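Local coordinates for Hut operon positive regulatory protein (Bacillus subtilis, PDB 1VEA), which binds regulatory sequences on the hut mRNA when histidine is present, suppressing transcription termination and so switching on the operon for histidine utilization, at residues L15-E20 / A122-G127. The protein carries 1 engineered substitution. Residues are numbered along the deposited sequence; the frame is centred on the assembly and turned at random.
Sequences LLLLNE and AVSLYG
Leu17, near the C-terminal end of helix 9-18, presses its branched end onto strand 120-130 between the side chains of Ser124 and Tyr126. With CG anti to the backbone N (chi1 171°), the branch points at the strand, and Leu17 CD2 comes 3.4 Å from Leu125 C, the carbonyl carbon. Leu17 CD2 is also 3.5 Å from both Tyr126 CB and Ser124 OG. A forked aliphatic chain suits this place because it can touch both neighbours and the peptide between them; an alanine here would probably open a gap over that peptide and take away part of the apolar cover on Tyr126 CB. Ser124 is small enough to let the helix sit close, with CA atoms of Leu17 and Ser124 6.8 Å apart, and its hydroxyl is hydrogen-bonded to Ser13 one turn earlier in the helix. Leu18 sends CD2 over one face of the Tyr126 ring, a CH-pi contact 4.1 Å from the centroid and displaced toward CG. The phenol OH is hydrogen-bonded to Glu139 of the same chain and to Arg8 of a second subunit. Helix 9-18 thus covers one face of the four-stranded antiparallel sheet while helix 70-86 packs on the opposite face, a layered alpha/beta arrangement within the HutP fold.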
ATOM      1  N   LEU B  15     -24.612 -10.696  -8.364  1.00 50.12           N
ATOM      2  CA  LEU B  15     -25.219 -11.523  -9.387  1.00 50.98           C
ATOM      3  C   LEU B  15     -25.871 -10.628 -10.435  1.00 51.75           C
ATOM      4  O   LEU B  15     -25.743 -10.877 -11.633  1.00 52.28           O
ATOM      5  CB  LEU B  15     -26.255 -12.466  -8.776  1.00 50.10           C
ATOM      6  CG  LEU B  15     -25.688 -13.529  -7.833  1.00 49.68           C
ATOM      7  CD1 LEU B  15     -26.835 -14.295  -7.188  1.00 47.95           C
ATOM      8  CD2 LEU B  15     -24.775 -14.468  -8.611  1.00 47.93           C
ATOM      9  N   LEU B  16     -26.559  -9.580  -9.992  1.00 51.95           N
ATOM     10  CA  LEU B  16     -27.210  -8.673 -10.929  1.00 53.87           C
ATOM     11  C   LEU B  16     -26.155  -8.065 -11.844  1.00 56.59           C
ATOM     12  O   LEU B  16     -26.324  -7.979 -13.064  1.00 58.61           O
ATOM     13  CB  LEU B  16     -27.934  -7.553 -10.184  1.00 53.62           C
ATOM     14  CG  LEU B  16     -28.677  -6.588 -11.118  1.00 54.42           C
ATOM     15  CD1 LEU B  16     -29.908  -7.278 -11.669  1.00 52.29           C
ATOM     16  CD2 LEU B  16     -29.073  -5.333 -10.380  1.00 52.36           C
ATOM     17  N   LEU B  17     -25.059  -7.636 -11.237  1.00 58.79           N
ATOM     18  CA  LEU B  17     -23.960  -7.050 -11.973  1.00 60.19           C
ATOM     19  C   LEU B  17     -23.365  -8.041 -12.963  1.00 62.10           C
ATOM     20  O   LEU B  17     -23.175  -7.726 -14.125  1.00 62.43           O
ATOM     21  CB  LEU B  17     -22.874  -6.611 -10.996  1.00 59.03           C
ATOM     22  CG  LEU B  17     -21.559  -6.157 -11.622  1.00 58.93           C
ATOM     23  CD1 LEU B  17     -21.803  -4.924 -12.472  1.00 58.65           C
ATOM     24  CD2 LEU B  17     -20.550  -5.867 -10.527  1.00 58.86           C
ATOM     25  N   LEU B  18     -23.088  -9.250 -12.491  1.00 65.58           N
ATOM     26  CA  LEU B  18     -22.452 -10.274 -13.310  1.00 68.14           C
ATOM     27  C   LEU B  18     -23.271 -11.057 -14.330  1.00 70.93           C
ATOM     28  O   LEU B  18     -22.765 -11.993 -14.941  1.00 70.41           O
ATOM     29  CB  LEU B  18     -21.709 -11.256 -12.400  1.00 65.47           C
ATOM     30  CG  LEU B  18     -20.543 -10.630 -11.628  1.00 63.54           C
ATOM     31  CD1 LEU B  18     -19.649 -11.724 -11.054  1.00 60.16           C
ATOM     32  CD2 LEU B  18     -19.741  -9.725 -12.564  1.00 62.76           C
ATOM     33  N   ASN B  19     -24.524 -10.680 -14.539  1.00 75.96           N
ATOM     34  CA  ASN B  19     -25.348 -11.390 -15.517  1.00 80.76           C
ATOM     35  C   ASN B  19     -25.865 -10.487 -16.621  1.00 84.87           C
ATOM     36  O   ASN B  19     -26.779  -9.686 -16.422  1.00 85.64           O
ATOM     37  CB  ASN B  19     -26.519 -12.093 -14.829  1.00 79.13           C
ATOM     38  CG  ASN B  19     -26.122 -13.436 -14.233  1.00 78.03           C
ATOM     39  OD1 ASN B  19     -26.701 -13.895 -13.246  1.00 78.00           O
ATOM     40  ND2 ASN B  19     -25.140 -14.081 -14.846  1.00 76.22           N
ATOM     41  N   GLU B  20     -25.251 -10.630 -17.787  1.00 88.96           N
ATOM     42  CA  GLU B  20     -25.594  -9.849 -18.964  1.00 92.24           C
ATOM     43  C   GLU B  20     -26.792 -10.511 -19.655  1.00 93.77           C
ATOM     44  O   GLU B  20     -27.057 -10.270 -20.835  1.00 95.20           O
ATOM     45  CB  GLU B  20     -24.386  -9.833 -19.900  1.00 92.09           C
ATOM     46  CG  GLU B  20     -23.126  -9.285 -19.243  1.00 92.92           C
ATOM     47  CD  GLU B  20     -21.866 -10.002 -19.695  1.00 94.04           C
ATOM     48  OE1 GLU B  20     -21.700 -10.198 -20.916  1.00 93.88           O
ATOM     49  OE2 GLU B  20     -21.032 -10.359 -18.832  1.00 95.17           O
ATOM     50  N   ALA B 122     -26.097  -1.678  -1.654  1.00 59.42           N
ATOM     51  CA  ALA B 122     -24.890  -2.262  -2.208  1.00 56.82           C
ATOM     52  C   ALA B 122     -24.552  -1.655  -3.562  1.00 55.50           C
ATOM     53  O   ALA B 122     -25.429  -1.308  -4.350  1.00 54.55           O
ATOM     54  CB  ALA B 122     -25.046  -3.779  -2.331  1.00 54.06           C
ATOM     55  N   VAL B 123     -23.259  -1.523  -3.811  1.00 54.16           N
ATOM     56  CA  VAL B 123     -22.751  -0.978  -5.057  1.00 51.40           C
ATOM     57  C   VAL B 123     -21.630  -1.890  -5.484  1.00 50.04           C
ATOM     58  O   VAL B 123     -20.589  -1.944  -4.828  1.00 53.03           O
ATOM     59  CB  VAL B 123     -22.182   0.433  -4.860  1.00 51.24           C
ATOM     60  CG1 VAL B 123     -21.326   0.814  -6.046  1.00 50.23           C
ATOM     61  CG2 VAL B 123     -23.316   1.425  -4.673  1.00 50.20           C
ATOM     62  N   SER B 124     -21.847  -2.624  -6.565  1.00 47.68           N
ATOM     63  CA  SER B 124     -20.840  -3.545  -7.082  1.00 46.72           C
ATOM     64  C   SER B 124     -20.381  -3.081  -8.461  1.00 45.84           C
ATOM     65  O   SER B 124     -21.182  -2.639  -9.271  1.00 47.70           O
ATOM     66  CB  SER B 124     -21.420  -4.958  -7.171  1.00 44.09           C
ATOM     67  OG  SER B 124     -22.625  -4.943  -7.907  1.00 43.07           O
ATOM     68  N   LEU B 125     -19.090  -3.194  -8.727  1.00 45.20           N
ATOM     69  CA  LEU B 125     -18.544  -2.764 -10.003  1.00 46.30           C
ATOM     70  C   LEU B 125     -17.767  -3.868 -10.707  1.00 47.48           C
ATOM     71  O   LEU B 125     -17.013  -4.619 -10.089  1.00 46.96           O
ATOM     72  CB  LEU B 125     -17.623  -1.566  -9.780  1.00 46.44           C
ATOM     73  CG  LEU B 125     -18.282  -0.450  -8.966  1.00 46.69           C
ATOM     74  CD1 LEU B 125     -17.246   0.340  -8.177  1.00 45.55           C
ATOM     75  CD2 LEU B 125     -19.058   0.433  -9.905  1.00 46.51           C
ATOM     76  N   TYR B 126     -17.963  -3.974 -12.009  1.00 49.84           N
ATOM     77  CA  TYR B 126     -17.241  -4.963 -12.781  1.00 52.83           C
ATOM     78  C   TYR B 126     -16.894  -4.356 -14.112  1.00 55.72           C
ATOM     79  O   TYR B 126     -17.758  -3.821 -14.796  1.00 58.09           O
ATOM     80  CB  TYR B 126     -18.074  -6.203 -13.030  1.00 51.03           C
ATOM     81  CG  TYR B 126     -17.338  -7.198 -13.895  1.00 49.01           C
ATOM     82  CD1 TYR B 126     -16.214  -7.873 -13.413  1.00 49.40           C
ATOM     83  CD2 TYR B 126     -17.761  -7.466 -15.189  1.00 46.47           C
ATOM     84  CE1 TYR B 126     -15.532  -8.794 -14.203  1.00 49.37           C
ATOM     85  CE2 TYR B 126     -17.095  -8.377 -15.984  1.00 47.60           C
ATOM     86  CZ  TYR B 126     -15.985  -9.040 -15.492  1.00 49.53           C
ATOM     87  OH  TYR B 126     -15.344  -9.955 -16.296  1.00 50.60           O
ATOM     88  N   GLY B 127     -15.633  -4.441 -14.489  1.00 57.40           N
ATOM     89  CA  GLY B 127     -15.252  -3.878 -15.760  1.00 61.11           C
ATOM     90  C   GLY B 127     -13.932  -4.424 -16.225  1.00 63.55           C
ATOM     91  O   GLY B 127     -13.417  -5.401 -15.680  1.00 62.87           O
TER